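Local structure of 4-hydroxy-3-methylbut-2-enyl diphosphate reductase, apicoplast (Plasmodium falciparum, 4N7B) at residues E242-L247 against K524-M529; F230-S235 against P518-P523; A422-C427 against Q452-P457; N476-T481 against F503-Q508. The protein catalyses the last step of the DOXP/MEP isoprenoid pathway, reducing HMBPP to a mixture of isopentenyl and dimethylallyl diphosphate with an iron-sulfur cluster and ferredoxin electrons. One frame throughout, in Å; residues are numbered along the deposited sequence.

Contact 1 (E242-L247 against K524-M529); sequences EECLKL and KNFLHM
Phe526 does nearly all the work here, pushing its ring from helix 524-533 against the last turns of helix 232-247, where Glu243, Cys244 and Leu247 receive it. With CG anti to the backbone N (chi1 177°), the ring reaches straight across a gap that leaves the two short axes 11.3 Å apart at 31°. Packing is tightest at the far end of the ring: Glu243 CB sits at the edge, close to the ring plane, 3.2 Å from Phe526 CZ, and CG follows just behind it. Next to it Cys244 makes a sulfur-aromatic contact, SG lying 4.1 Å from the Phe526 ring centroid and 32° off the normal, so it meets the ring obliquely. Leu247 closes the group more loosely, with CD1 4.0 Å from Phe526 CE1. No hydrogen bond crosses between the segments. On the solvent side the contact thins out. Glu243 bends at chi2 and carries its carboxylate away from the phenyl group toward Lys246, although Glu243 OE1 and Lys246 NZ, 3.8 Å apart, make only a long salt bridge. Strand 309-312 lies against the pair: its Ile311 touches both Cys244 and Phe526, and its Glu310 O is hydrogen-bonded to Asn525 ND2; farther along helix 524-533, Ile530 packs on Glu243 and Leu247, while helix 262-271 flanks Glu242 and Leu245.

Contact 2 (F230-S235 against P518-P523); sequences FCKGVS and PKWKLP. With F3S (Fe3-s4 cluster), chain B.
Lys232 leaves helix 232-247 with CG anti to its own N (chi1 -170°) and then bends at chi2 (61°), which lays the aliphatic chain alongside Trp520 and past Pro518. The two long side chains slide by each other in opposite directions: Lys232 CG comes obliquely to within 3.5 Å of Trp520 CE3, and farther out Lys232 CE passes 3.4 Å from Pro518 O. Trp520 is held from within its own loop as well, since Pro518 CB lies over one face of the indole near its rim. The indole edge points at the first turn of the helix, where Gly233 N is 3.5 Å from Trp520 CZ3; S3 of the Fe3-S4 cluster also lies at the indole edge, near the ring plane. Cys231 is both iron ligand and N-cap: SG binds FE1 at 2.3 Å and accepts from Val234 N at 3.3 Å, a fairly straight bond (154°) that probably draws some negative charge off the sulfur. Having no side chain, Gly233 lets the backbone come close to the cluster, its CA 3.8 Å from S1. Trp520 probably helps to shield the cluster, touching the second ligand Cys315 as well as Pro316 and Leu317 of helix 316-329. Helix 414-427 contributes Tyr414, whose OH is hydrogen-bonded to Lys232 N and whose side chain meets Pro518.

Contact 3 (A422-C427 against Q452-P457); sequences ALNKIC and QIRNVP. With SO4 (sulfate ion), chain D.
Asn424 lays its amide over one face of the Arg454 guanidinium, the planes only 21° apart, with OD1 3.0 Å above the guanidinium plane toward the rim. The loop carrying Arg454 ends helix 442-452 in a Schellman motif, with Asn455 at positive phi as C-prime residue, within the beta-alpha-beta unit that links the parallel strands 432-436 and 458-461. A bend at chi3 (-86°) turns the guanidinium onto the amide; OD1 is near NE, but the angle is too poor for a hydrogen bond. At the guanidinium edge sits a sulfate, probably from the crystallisation liquor: O3 is 3.1 Å from Arg454 NH1, though the hydrogen bond itself runs from NH1 to O2 and is weak. A salt bridge from NH2 to Asp388 and a hydrogen bond from NE to Ser450 O fix the group's rotation. Away from this polar end the contact becomes apolar and buried. There Cys427 SG lies 3.9 Å from Val456 CG1, and that same methyl comes within 3.4 Å of Cys427 O.

Contact 4 (N476-T481 against F503-Q508); sequences NKIALT and FNYTLQ
Ile478 and Tyr505 meet on one face of the five-stranded parallel sheet, over the intervening strand 221-226, the tyrosine standing just before strand 506-511 and the isoleucine on strand 477-482. The apolar part is a CH-pi contact: Ile478 CD1 sits over one face of the Tyr505 ring, 3.6 Å from the centroid and 21° off the normal. An extended isoleucine branch (chi2 168°) delivers that methyl, and the two side chains cross at about a right angle. Leu222 of the intervening strand packs on both, while Leu498 of helix 488-499 also touches the tyrosine. The polar interactions gather round the same ring. Its hydroxyl is hydrogen-bonded to Val475 O, anchoring the far end of the side chain, and Lys220 makes a cation-pi contact with the ring. No hydrogen bond joins the two segments themselves; at the ring edge, near its plane, Asn476 O lies 3.5 Å from Tyr505 CE2.

Contact 2 lies nearest the middle of the chain, its centre about 12 Å from the chain's centre, and is the one built at the cluster; the centres of contacts 1, 3 and 4 lie 20 to 26 Å from it. All four are partly buried, and those three are away from the annotated sites. Contacts 1 and 2 pair opposite ends of helix 232-247 with the C-terminal tail, and touch through Leu527 CD1 and Leu522 O, 3.3 Å apart. Contacts 3 and 4 belong to the five-stranded parallel sheet and the helices packed on it, meeting where Leu423 and Cys427 pack on Ala479. Chemistry differs accordingly: metal ligation beside an indole in contact 2, aromatic packing in contacts 1 and 4, an amide-guanidinium stack in contact 3.

Contact 1 (E242-L247 against K524-M529)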
loop_
_atom_site.group_PDB
_atom_site.type_symbol
_atom_site.label_atom_id
_atom_site.label_comp_id
_atom_site.label_asym_id
_atom_site.label_seq_id
_atom_site.Cartn_x
_atom_site.Cartn_y
_atom_site.Cartn_z
ATOM N N GLU A 242 5.431 16.407 5.834
ATOM C CA GLU A 242 6.235 17.547 5.400
ATOM C C GLU A 242 5.632 18.867 5.880
ATOM O O GLU A 242 6.342 19.822 6.215
ATOM C CB GLU A 242 6.348 17.547 3.874
ATOM C CG GLU A 242 7.542 16.753 3.344
ATOM C CD GLU A 242 7.430 16.437 1.859
ATOM O OE1 GLU A 242 6.411 16.824 1.243
ATOM O OE2 GLU A 242 8.353 15.783 1.308
ATOM N N GLU A 243 4.311 18.908 5.941
ATOM C CA GLU A 243 3.620 20.137 6.245
ATOM C C GLU A 243 3.619 20.376 7.760
ATOM O O GLU A 243 3.632 21.526 8.220
ATOM C CB GLU A 243 2.214 20.084 5.650
ATOM C CG GLU A 243 1.542 21.433 5.562
ATOM C CD GLU A 243 2.163 22.305 4.503
ATOM O OE1 GLU A 243 2.570 21.768 3.449
ATOM O OE2 GLU A 243 2.258 23.520 4.738
ATOM N N CYS A 244 3.649 19.290 8.529
ATOM C CA CYS A 244 3.776 19.370 9.982
ATOM C C CYS A 244 5.156 19.878 10.348
ATOM O O CYS A 244 5.324 20.672 11.275
ATOM C CB CYS A 244 3.573 17.994 10.604
ATOM S SG CYS A 244 1.838 17.522 10.785
ATOM N N LEU A 245 6.151 19.402 9.608
ATOM C CA LEU A 245 7.527 19.825 9.821
ATOM C C LEU A 245 7.713 21.316 9.544
ATOM O O LEU A 245 8.548 21.957 10.172
ATOM C CB LEU A 245 8.470 19.005 8.945
ATOM C CG LEU A 245 8.682 17.573 9.436
ATOM C CD1 LEU A 245 9.315 16.728 8.352
ATOM C CD2 LEU A 245 9.560 17.586 10.684
ATOM N N LYS A 246 6.945 21.862 8.605
ATOM C CA LYS A 246 7.013 23.289 8.293
ATOM C C LYS A 246 6.412 24.107 9.421
ATOM O O LYS A 246 6.947 25.149 9.807
ATOM C CB LYS A 246 6.288 23.600 6.980
ATOM C CG LYS A 246 7.124 23.282 5.750
ATOM C CD LYS A 246 6.317 23.318 4.451
ATOM C CE LYS A 246 7.004 22.479 3.354
ATOM N NZ LYS A 246 6.120 22.202 2.183
ATOM N N LEU A 247 5.302 23.625 9.965
ATOM C CA LEU A 247 4.598 24.367 10.996
ATOM C C LEU A 247 5.295 24.260 12.338
ATOM O O LEU A 247 5.738 25.260 12.893
ATOM C CB LEU A 247 3.162 23.874 11.134
ATOM C CG LEU A 247 2.252 24.137 9.935
ATOM C CD1 LEU A 247 0.817 23.807 10.320
ATOM C CD2 LEU A 247 2.372 25.582 9.442
ATOM N N LYS A 524 -8.412 17.064 7.968
ATOM C CA LYS A 524 -9.095 18.335 8.143
ATOM C C LYS A 524 -8.630 19.123 9.359
ATOM O O LYS A 524 -8.593 20.354 9.316
ATOM C CB LYS A 524 -10.609 18.120 8.162
ATOM C CG LYS A 524 -11.124 17.765 6.778
ATOM C CD LYS A 524 -12.621 17.528 6.730
ATOM C CE LYS A 524 -13.017 16.865 5.406
ATOM N NZ LYS A 524 -14.466 17.024 5.120
ATOM N N ASN A 525 -8.262 18.439 10.435
ATOM C CA ASN A 525 -7.842 19.155 11.638
ATOM C C ASN A 525 -6.506 19.814 11.360
ATOM O O ASN A 525 -6.240 20.938 11.777
ATOM C CB ASN A 525 -7.731 18.214 12.832
ATOM C CG ASN A 525 -6.689 17.156 12.625
ATOM O OD1 ASN A 525 -6.344 16.834 11.486
ATOM N ND2 ASN A 525 -6.178 16.598 13.720
ATOM N N PHE A 526 -5.674 19.106 10.617
ATOM C CA PHE A 526 -4.384 19.618 10.230
ATOM C C PHE A 526 -4.523 20.839 9.324
ATOM O O PHE A 526 -3.768 21.804 9.451
ATOM C CB PHE A 526 -3.619 18.522 9.519
ATOM C CG PHE A 526 -2.297 18.954 9.020
ATOM C CD1 PHE A 526 -1.451 19.672 9.840
ATOM C CD2 PHE A 526 -1.891 18.641 7.740
ATOM C CE1 PHE A 526 -0.225 20.079 9.397
ATOM C CE2 PHE A 526 -0.664 19.042 7.287
ATOM C CZ PHE A 526 0.175 19.768 8.122
ATOM N N LEU A 527 -5.490 20.800 8.412
ATOM C CA LEU A 527 -5.775 21.943 7.548
ATOM C C LEU A 527 -6.218 23.150 8.366
ATOM O O LEU A 527 -5.818 24.277 8.083
ATOM C CB LEU A 527 -6.870 21.599 6.541
ATOM C CG LEU A 527 -6.469 20.764 5.329
ATOM C CD1 LEU A 527 -7.706 20.363 4.547
ATOM C CD2 LEU A 527 -5.513 21.553 4.456
ATOM N N HIS A 528 -7.045 22.914 9.378
ATOM C CA HIS A 528 -7.523 23.997 10.230
ATOM C C HIS A 528 -6.345 24.719 10.879
ATOM O O HIS A 528 -6.309 25.953 10.937
ATOM C CB HIS A 528 -8.461 23.465 11.315
ATOM C CG HIS A 528 -9.157 24.544 12.089
ATOM N ND1 HIS A 528 -10.211 25.270 11.575
ATOM C CD2 HIS A 528 -8.940 25.030 13.335
ATOM C CE1 HIS A 528 -10.620 26.148 12.473
ATOM N NE2 HIS A 528 -9.863 26.024 13.548
ATOM N N MET A 529 -5.385 23.938 11.369
ATOM C CA MET A 529 -4.185 24.494 11.982
ATOM C C MET A 529 -3.506 25.434 11.006
ATOM O O MET A 529 -3.266 26.608 11.308
ATOM C CB MET A 529 -3.219 23.380 12.370
ATOM C CG MET A 529 -3.780 22.431 13.413
ATOM S SD MET A 529 -2.648 21.086 13.805
ATOM C CE MET A 529 -3.742 19.948 14.648
#

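Contact 2 (F230-S235 against P518-P523)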
loop_
_atom_site.group_PDB
_atom_site.type_symbol
_atom_site.label_atom_id
_atom_site.label_comp_id
_atom_site.label_asym_id
_atom_site.label_seq_id
_atom_site.Cartn_x
_atom_site.Cartn_y
_atom_site.Cartn_z
ATOM N N PHE A 230 3.770 6.612 -7.120
ATOM C CA PHE A 230 2.956 7.171 -6.035
ATOM C C PHE A 230 1.450 7.086 -6.307
ATOM O O PHE A 230 0.960 7.491 -7.361
ATOM C CB PHE A 230 3.324 8.640 -5.773
ATOM C CG PHE A 230 4.534 8.840 -4.881
ATOM C CD1 PHE A 230 5.335 7.774 -4.509
ATOM C CD2 PHE A 230 4.861 10.106 -4.414
ATOM C CE1 PHE A 230 6.439 7.968 -3.697
ATOM C CE2 PHE A 230 5.958 10.305 -3.596
ATOM C CZ PHE A 230 6.751 9.240 -3.242
ATOM N N CYS A 231 0.715 6.559 -5.334
ATOM C CA CYS A 231 -0.735 6.670 -5.333
ATOM C C CYS A 231 -1.065 7.936 -4.547
ATOM O O CYS A 231 -0.171 8.600 -3.992
ATOM C CB CYS A 231 -1.343 5.440 -4.645
ATOM S SG CYS A 231 -0.845 5.354 -2.907
ATOM N N LYS A 232 -2.346 8.260 -4.468
ATOM C CA LYS A 232 -2.754 9.444 -3.737
ATOM C C LYS A 232 -2.648 9.274 -2.214
ATOM O O LYS A 232 -2.399 10.240 -1.494
ATOM C CB LYS A 232 -4.175 9.818 -4.130
ATOM C CG LYS A 232 -4.637 11.186 -3.602
ATOM C CD LYS A 232 -3.782 12.322 -4.125
ATOM C CE LYS A 232 -4.327 13.685 -3.679
ATOM N NZ LYS A 232 -3.444 14.799 -4.139
ATOM N N GLY A 233 -2.829 8.054 -1.704
ATOM C CA GLY A 233 -2.740 7.846 -0.266
ATOM C C GLY A 233 -1.325 8.137 0.196
ATOM O O GLY A 233 -1.077 8.733 1.255
ATOM N N VAL A 234 -0.372 7.727 -0.624
ATOM C CA VAL A 234 1.034 7.929 -0.304
ATOM C C VAL A 234 1.401 9.396 -0.415
ATOM O O VAL A 234 2.029 9.939 0.498
ATOM C CB VAL A 234 1.937 7.042 -1.201
ATOM C CG1 VAL A 234 3.356 7.572 -1.274
ATOM C CG2 VAL A 234 1.925 5.592 -0.669
ATOM N N SER A 235 1.007 10.066 -1.498
ATOM C CA SER A 235 1.402 11.478 -1.639
ATOM C C SER A 235 0.762 12.303 -0.521
ATOM O O SER A 235 1.409 13.153 0.074
ATOM C CB SER A 235 1.061 12.042 -3.021
ATOM O OG SER A 235 -0.316 11.892 -3.298
ATOM N N PRO A 518 -7.616 10.508 -7.190
ATOM C CA PRO A 518 -8.556 11.112 -6.242
ATOM C C PRO A 518 -8.093 12.495 -5.809
ATOM O O PRO A 518 -6.890 12.765 -5.745
ATOM C CB PRO A 518 -8.513 10.162 -5.048
ATOM C CG PRO A 518 -8.067 8.864 -5.613
ATOM C CD PRO A 518 -7.136 9.200 -6.730
ATOM N N LYS A 519 -9.055 13.354 -5.500
ATOM C CA LYS A 519 -8.777 14.708 -5.088
ATOM C C LYS A 519 -8.855 14.823 -3.576
ATOM O O LYS A 519 -9.437 15.749 -3.031
ATOM C CB LYS A 519 -9.755 15.651 -5.780
ATOM C CG LYS A 519 -9.302 15.957 -7.181
ATOM C CD LYS A 519 -10.455 16.070 -8.158
ATOM C CE LYS A 519 -9.943 16.386 -9.562
ATOM N NZ LYS A 519 -8.984 17.538 -9.566
ATOM N N TRP A 520 -8.231 13.890 -2.880
ATOM C CA TRP A 520 -8.216 13.972 -1.434
ATOM C C TRP A 520 -7.423 15.195 -0.962
ATOM O O TRP A 520 -6.393 15.532 -1.526
ATOM C CB TRP A 520 -7.623 12.697 -0.855
ATOM C CG TRP A 520 -8.343 11.447 -1.319
ATOM C CD1 TRP A 520 -9.640 11.345 -1.744
ATOM C CD2 TRP A 520 -7.788 10.132 -1.412
ATOM N NE1 TRP A 520 -9.928 10.039 -2.087
ATOM C CE2 TRP A 520 -8.807 9.277 -1.888
ATOM C CE3 TRP A 520 -6.528 9.593 -1.131
ATOM C CZ2 TRP A 520 -8.601 7.924 -2.099
ATOM C CZ3 TRP A 520 -6.327 8.235 -1.335
ATOM C CH2 TRP A 520 -7.363 7.417 -1.811
ATOM N N LYS A 521 -7.919 15.857 0.072
ATOM C CA LYS A 521 -7.180 16.932 0.719
ATOM C C LYS A 521 -6.462 16.363 1.942
ATOM O O LYS A 521 -6.667 15.206 2.293
ATOM C CB LYS A 521 -8.144 18.044 1.136
ATOM C CG LYS A 521 -8.712 18.831 -0.037
ATOM C CD LYS A 521 -9.542 20.010 0.445
ATOM C CE LYS A 521 -9.551 21.163 -0.572
ATOM N NZ LYS A 521 -10.525 20.991 -1.698
ATOM N N LEU A 522 -5.633 17.168 2.597
ATOM C CA LEU A 522 -4.998 16.744 3.842
ATOM C C LEU A 522 -6.035 16.590 4.954
ATOM O O LEU A 522 -7.144 17.116 4.854
ATOM C CB LEU A 522 -3.931 17.756 4.262
ATOM C CG LEU A 522 -2.785 17.935 3.257
ATOM C CD1 LEU A 522 -1.880 19.050 3.691
ATOM C CD2 LEU A 522 -1.985 16.635 3.093
ATOM N N PRO A 523 -5.675 15.870 6.028
ATOM C CA PRO A 523 -6.560 15.691 7.186
ATOM C C PRO A 523 -7.122 17.026 7.661
ATOM O O PRO A 523 -6.391 18.006 7.737
ATOM C CB PRO A 523 -5.637 15.068 8.239
ATOM C CG PRO A 523 -4.627 14.304 7.421
ATOM C CD PRO A 523 -4.386 15.182 6.211
HETATM FE FE1 F3S B . -2.219 3.847 -1.829
HETATM FE FE3 F3S B . -4.373 4.007 -0.220
HETATM FE FE4 F3S B . -4.113 2.049 -2.042
HETATM S S1 F3S B . -2.249 4.176 0.337
HETATM S S2 F3S B . -1.929 1.682 -2.260
HETATM S S3 F3S B . -4.339 4.219 -2.398
HETATM S S4 F3S B . -4.945 1.874 -0.014
#

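Contact 3 (A422-C427 against Q452-P457)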
loop_
_atom_site.group_PDB
_atom_site.type_symbol
_atom_site.label_atom_id
_atom_site.label_comp_id
_atom_site.label_asym_id
_atom_site.label_seq_id
_atom_site.Cartn_x
_atom_site.Cartn_y
_atom_site.Cartn_z
ATOM N N ALA A 422 -2.111 -2.977 -15.469
ATOM C CA ALA A 422 -1.303 -2.453 -16.563
ATOM C C ALA A 422 -0.095 -3.359 -16.805
ATOM O O ALA A 422 0.219 -3.713 -17.936
ATOM C CB ALA A 422 -0.864 -1.049 -16.248
ATOM N N LEU A 423 0.569 -3.750 -15.729
ATOM C CA LEU A 423 1.726 -4.637 -15.826
ATOM C C LEU A 423 1.328 -5.985 -16.449
ATOM O O LEU A 423 2.027 -6.525 -17.327
ATOM C CB LEU A 423 2.317 -4.859 -14.435
ATOM C CG LEU A 423 3.401 -5.938 -14.340
ATOM C CD1 LEU A 423 4.589 -5.566 -15.233
ATOM C CD2 LEU A 423 3.842 -6.165 -12.883
ATOM N N ASN A 424 0.193 -6.528 -16.002
ATOM C CA ASN A 424 -0.286 -7.813 -16.512
ATOM C C ASN A 424 -0.493 -7.802 -18.022
ATOM O O ASN A 424 -0.254 -8.810 -18.683
ATOM C CB ASN A 424 -1.596 -8.209 -15.840
ATOM C CG ASN A 424 -1.404 -8.617 -14.399
ATOM O OD1 ASN A 424 -0.293 -8.914 -13.986
ATOM N ND2 ASN A 424 -2.485 -8.647 -13.630
ATOM N N LYS A 425 -0.953 -6.670 -18.558
ATOM C CA LYS A 425 -1.240 -6.542 -19.994
ATOM C C LYS A 425 0.009 -6.574 -20.849
ATOM O O LYS A 425 0.009 -7.151 -21.930
ATOM C CB LYS A 425 -1.949 -5.227 -20.296
ATOM C CG LYS A 425 -3.414 -5.376 -20.592
ATOM C CD LYS A 425 -4.104 -4.019 -20.536
ATOM C CE LYS A 425 -5.484 -4.133 -19.922
ATOM N NZ LYS A 425 -6.136 -2.798 -19.840
ATOM N N ILE A 426 1.075 -5.944 -20.356
ATOM C CA ILE A 426 2.296 -5.799 -21.135
ATOM C C ILE A 426 3.376 -6.841 -20.803
ATOM O O ILE A 426 4.145 -7.195 -21.686
ATOM C CB ILE A 426 2.902 -4.366 -21.004
ATOM C CG1 ILE A 426 4.047 -4.167 -21.990
ATOM C CG2 ILE A 426 3.435 -4.143 -19.618
ATOM C CD1 ILE A 426 3.673 -4.420 -23.445
ATOM N N CYS A 427 3.436 -7.351 -19.570
ATOM C CA CYS A 427 4.590 -8.179 -19.177
ATOM C C CYS A 427 4.805 -9.386 -20.112
ATOM O O CYS A 427 5.934 -9.809 -20.312
ATOM C CB CYS A 427 4.504 -8.634 -17.707
ATOM S SG CYS A 427 3.196 -9.813 -17.413
ATOM N N GLN A 452 5.288 -12.980 -12.447
ATOM C CA GLN A 452 5.833 -14.337 -12.387
ATOM C C GLN A 452 4.791 -15.409 -12.677
ATOM O O GLN A 452 5.084 -16.371 -13.396
ATOM C CB GLN A 452 6.469 -14.615 -11.033
ATOM C CG GLN A 452 7.701 -13.801 -10.762
ATOM C CD GLN A 452 8.161 -13.952 -9.333
ATOM O OE1 GLN A 452 7.366 -13.838 -8.402
ATOM N NE2 GLN A 452 9.433 -14.240 -9.147
ATOM N N ILE A 453 3.591 -15.289 -12.111
ATOM C CA ILE A 453 2.571 -16.315 -12.365
ATOM C C ILE A 453 2.076 -16.214 -13.809
ATOM O O ILE A 453 1.341 -17.085 -14.287
ATOM C CB ILE A 453 1.385 -16.229 -11.389
ATOM C CG1 ILE A 453 0.692 -14.877 -11.496
ATOM C CG2 ILE A 453 1.870 -16.389 -9.964
ATOM C CD1 ILE A 453 -0.581 -14.838 -10.676
ATOM N N ARG A 454 2.503 -15.159 -14.508
ATOM C CA ARG A 454 2.252 -15.044 -15.948
ATOM C C ARG A 454 3.505 -15.474 -16.748
ATOM O O ARG A 454 3.627 -15.216 -17.947
ATOM C CB ARG A 454 1.747 -13.636 -16.289
ATOM C CG ARG A 454 0.219 -13.546 -16.340
ATOM C CD ARG A 454 -0.368 -12.059 -16.127
ATOM N NE ARG A 454 -0.480 -11.910 -14.692
ATOM C CZ ARG A 454 -1.599 -11.925 -13.986
ATOM N NH1 ARG A 454 -2.788 -11.978 -14.554
ATOM N NH2 ARG A 454 -1.502 -11.846 -12.673
ATOM N N ASN A 455 4.414 -16.165 -16.058
ATOM C CA ASN A 455 5.589 -16.783 -16.666
ATOM C C ASN A 455 6.655 -15.798 -17.150
ATOM O O ASN A 455 7.542 -16.169 -17.903
ATOM C CB ASN A 455 5.178 -17.712 -17.803
ATOM C CG ASN A 455 4.262 -18.809 -17.341
ATOM O OD1 ASN A 455 4.328 -19.253 -16.193
ATOM N ND2 ASN A 455 3.396 -19.257 -18.222
ATOM N N VAL A 456 6.612 -14.554 -16.704
ATOM C CA VAL A 456 7.741 -13.685 -17.005
ATOM C C VAL A 456 8.528 -13.309 -15.742
ATOM O O VAL A 456 7.994 -12.750 -14.784
ATOM C CB VAL A 456 7.352 -12.498 -17.939
ATOM C CG1 VAL A 456 5.872 -12.488 -18.195
ATOM C CG2 VAL A 456 7.892 -11.168 -17.451
ATOM N N PRO A 457 9.807 -13.685 -15.730
ATOM C CA PRO A 457 10.687 -13.474 -14.582
ATOM C C PRO A 457 10.644 -12.023 -14.147
ATOM O O PRO A 457 10.506 -11.129 -14.981
ATOM C CB PRO A 457 12.069 -13.836 -15.124
ATOM C CG PRO A 457 11.816 -14.720 -16.293
ATOM C CD PRO A 457 10.519 -14.262 -16.884
HETATM S S SO4 D . -4.706 -11.854 -17.552
HETATM O O1 SO4 D . -5.631 -11.630 -18.661
HETATM O O2 SO4 D . -3.354 -11.481 -17.960
HETATM O O3 SO4 D . -5.112 -11.043 -16.408
HETATM O O4 SO4 D . -4.731 -13.268 -17.184
#

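Contact 4 (N476-T481 against F503-Q508)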
loop_
_atom_site.group_PDB
_atom_site.type_symbol
_atom_site.label_atom_id
_atom_site.label_comp_id
_atom_site.label_asym_id
_atom_site.label_seq_id
_atom_site.Cartn_x
_atom_site.Cartn_y
_atom_site.Cartn_z
ATOM N N ASN A 476 15.975 -8.693 -24.160
ATOM C CA ASN A 476 15.738 -7.674 -25.165
ATOM C C ASN A 476 14.544 -6.803 -24.842
ATOM O O ASN A 476 14.502 -5.650 -25.234
ATOM C CB ASN A 476 15.537 -8.342 -26.526
ATOM C CG ASN A 476 16.753 -9.137 -26.957
ATOM O OD1 ASN A 476 17.889 -8.688 -26.806
ATOM N ND2 ASN A 476 16.521 -10.327 -27.485
ATOM N N LYS A 477 13.562 -7.353 -24.146
ATOM C CA LYS A 477 12.398 -6.558 -23.777
ATOM C C LYS A 477 12.141 -6.583 -22.280
ATOM O O LYS A 477 12.006 -7.641 -21.669
ATOM C CB LYS A 477 11.167 -7.029 -24.541
ATOM C CG LYS A 477 11.417 -7.134 -26.040
ATOM C CD LYS A 477 10.176 -6.834 -26.843
ATOM C CE LYS A 477 10.269 -7.429 -28.242
ATOM N NZ LYS A 477 11.604 -7.206 -28.875
ATOM N N ILE A 478 12.062 -5.391 -21.710
ATOM C CA ILE A 478 11.841 -5.191 -20.292
ATOM C C ILE A 478 10.559 -4.400 -20.018
ATOM O O ILE A 478 10.292 -3.349 -20.623
ATOM C CB ILE A 478 13.008 -4.425 -19.707
ATOM C CG1 ILE A 478 14.270 -5.246 -19.855
ATOM C CG2 ILE A 478 12.745 -4.038 -18.260
ATOM C CD1 ILE A 478 15.526 -4.466 -19.567
ATOM N N ALA A 479 9.771 -4.919 -19.093
ATOM C CA ALA A 479 8.608 -4.235 -18.578
ATOM C C ALA A 479 9.066 -3.500 -17.313
ATOM O O ALA A 479 9.568 -4.143 -16.377
ATOM C CB ALA A 479 7.542 -5.258 -18.235
ATOM N N LEU A 480 8.953 -2.169 -17.278
ATOM C CA LEU A 480 9.421 -1.439 -16.096
ATOM C C LEU A 480 8.272 -0.718 -15.409
ATOM O O LEU A 480 7.585 0.089 -16.039
ATOM C CB LEU A 480 10.515 -0.447 -16.467
ATOM C CG LEU A 480 10.987 0.508 -15.371
ATOM C CD1 LEU A 480 11.721 -0.227 -14.250
ATOM C CD2 LEU A 480 11.889 1.585 -15.973
ATOM N N THR A 481 8.038 -1.035 -14.137
ATOM C CA THR A 481 7.025 -0.337 -13.363
ATOM C C THR A 481 7.509 -0.054 -11.943
ATOM O O THR A 481 8.664 -0.302 -11.622
ATOM C CB THR A 481 5.703 -1.101 -13.326
ATOM O OG1 THR A 481 4.713 -0.267 -12.711
ATOM C CG2 THR A 481 5.829 -2.354 -12.539
ATOM N N PHE A 503 23.565 -0.170 -22.770
ATOM C CA PHE A 503 22.423 -1.078 -22.853
ATOM C C PHE A 503 21.507 -0.769 -24.024
ATOM O O PHE A 503 21.099 -1.670 -24.749
ATOM C CB PHE A 503 21.666 -1.056 -21.530
ATOM C CG PHE A 503 22.511 -1.509 -20.370
ATOM C CD1 PHE A 503 22.955 -2.818 -20.296
ATOM C CD2 PHE A 503 22.908 -0.618 -19.391
ATOM C CE1 PHE A 503 23.758 -3.235 -19.254
ATOM C CE2 PHE A 503 23.717 -1.035 -18.344
ATOM C CZ PHE A 503 24.136 -2.343 -18.278
ATOM N N ASN A 504 21.204 0.511 -24.216
ATOM C CA ASN A 504 20.492 0.972 -25.398
ATOM C C ASN A 504 19.152 0.286 -25.655
ATOM O O ASN A 504 18.817 0.008 -26.802
ATOM C CB ASN A 504 21.376 0.836 -26.630
ATOM C CG ASN A 504 22.596 1.716 -26.560
ATOM O OD1 ASN A 504 22.502 2.906 -26.247
ATOM N ND2 ASN A 504 23.757 1.140 -26.856
ATOM N N TYR A 505 18.380 0.036 -24.600
ATOM C CA TYR A 505 16.997 -0.364 -24.780
ATOM C C TYR A 505 16.241 0.836 -25.352
ATOM O O TYR A 505 16.374 1.950 -24.847
ATOM C CB TYR A 505 16.369 -0.805 -23.451
ATOM C CG TYR A 505 16.909 -2.148 -22.926
ATOM C CD1 TYR A 505 18.022 -2.204 -22.090
ATOM C CD2 TYR A 505 16.312 -3.339 -23.284
ATOM C CE1 TYR A 505 18.535 -3.425 -21.631
ATOM C CE2 TYR A 505 16.819 -4.572 -22.829
ATOM C CZ TYR A 505 17.922 -4.604 -22.003
ATOM O OH TYR A 505 18.411 -5.818 -21.549
ATOM N N THR A 506 15.446 0.615 -26.393
ATOM C CA THR A 506 14.656 1.707 -26.968
ATOM C C THR A 506 13.455 1.975 -26.071
ATOM O O THR A 506 12.712 1.062 -25.716
ATOM C CB THR A 506 14.158 1.394 -28.390
ATOM O OG1 THR A 506 15.273 1.283 -29.274
ATOM C CG2 THR A 506 13.240 2.522 -28.892
ATOM N N LEU A 507 13.270 3.231 -25.696
ATOM C CA LEU A 507 12.204 3.591 -24.779
ATOM C C LEU A 507 10.838 3.634 -25.477
ATOM O O LEU A 507 10.673 4.270 -26.527
ATOM C CB LEU A 507 12.515 4.941 -24.139
ATOM C CG LEU A 507 11.510 5.477 -23.126
ATOM C CD1 LEU A 507 11.279 4.480 -22.018
ATOM C CD2 LEU A 507 12.025 6.778 -22.562
ATOM N N GLN A 508 9.872 2.939 -24.887
ATOM C CA GLN A 508 8.488 3.031 -25.309
ATOM C C GLN A 508 7.596 3.169 -24.083
ATOM O O GLN A 508 7.880 2.610 -23.030
ATOM C CB GLN A 508 8.083 1.812 -26.132
ATOM C CG GLN A 508 8.681 1.800 -27.532
ATOM C CD GLN A 508 8.329 3.049 -28.331
ATOM O OE1 GLN A 508 7.165 3.278 -28.658
ATOM N NE2 GLN A 508 9.333 3.864 -28.636
#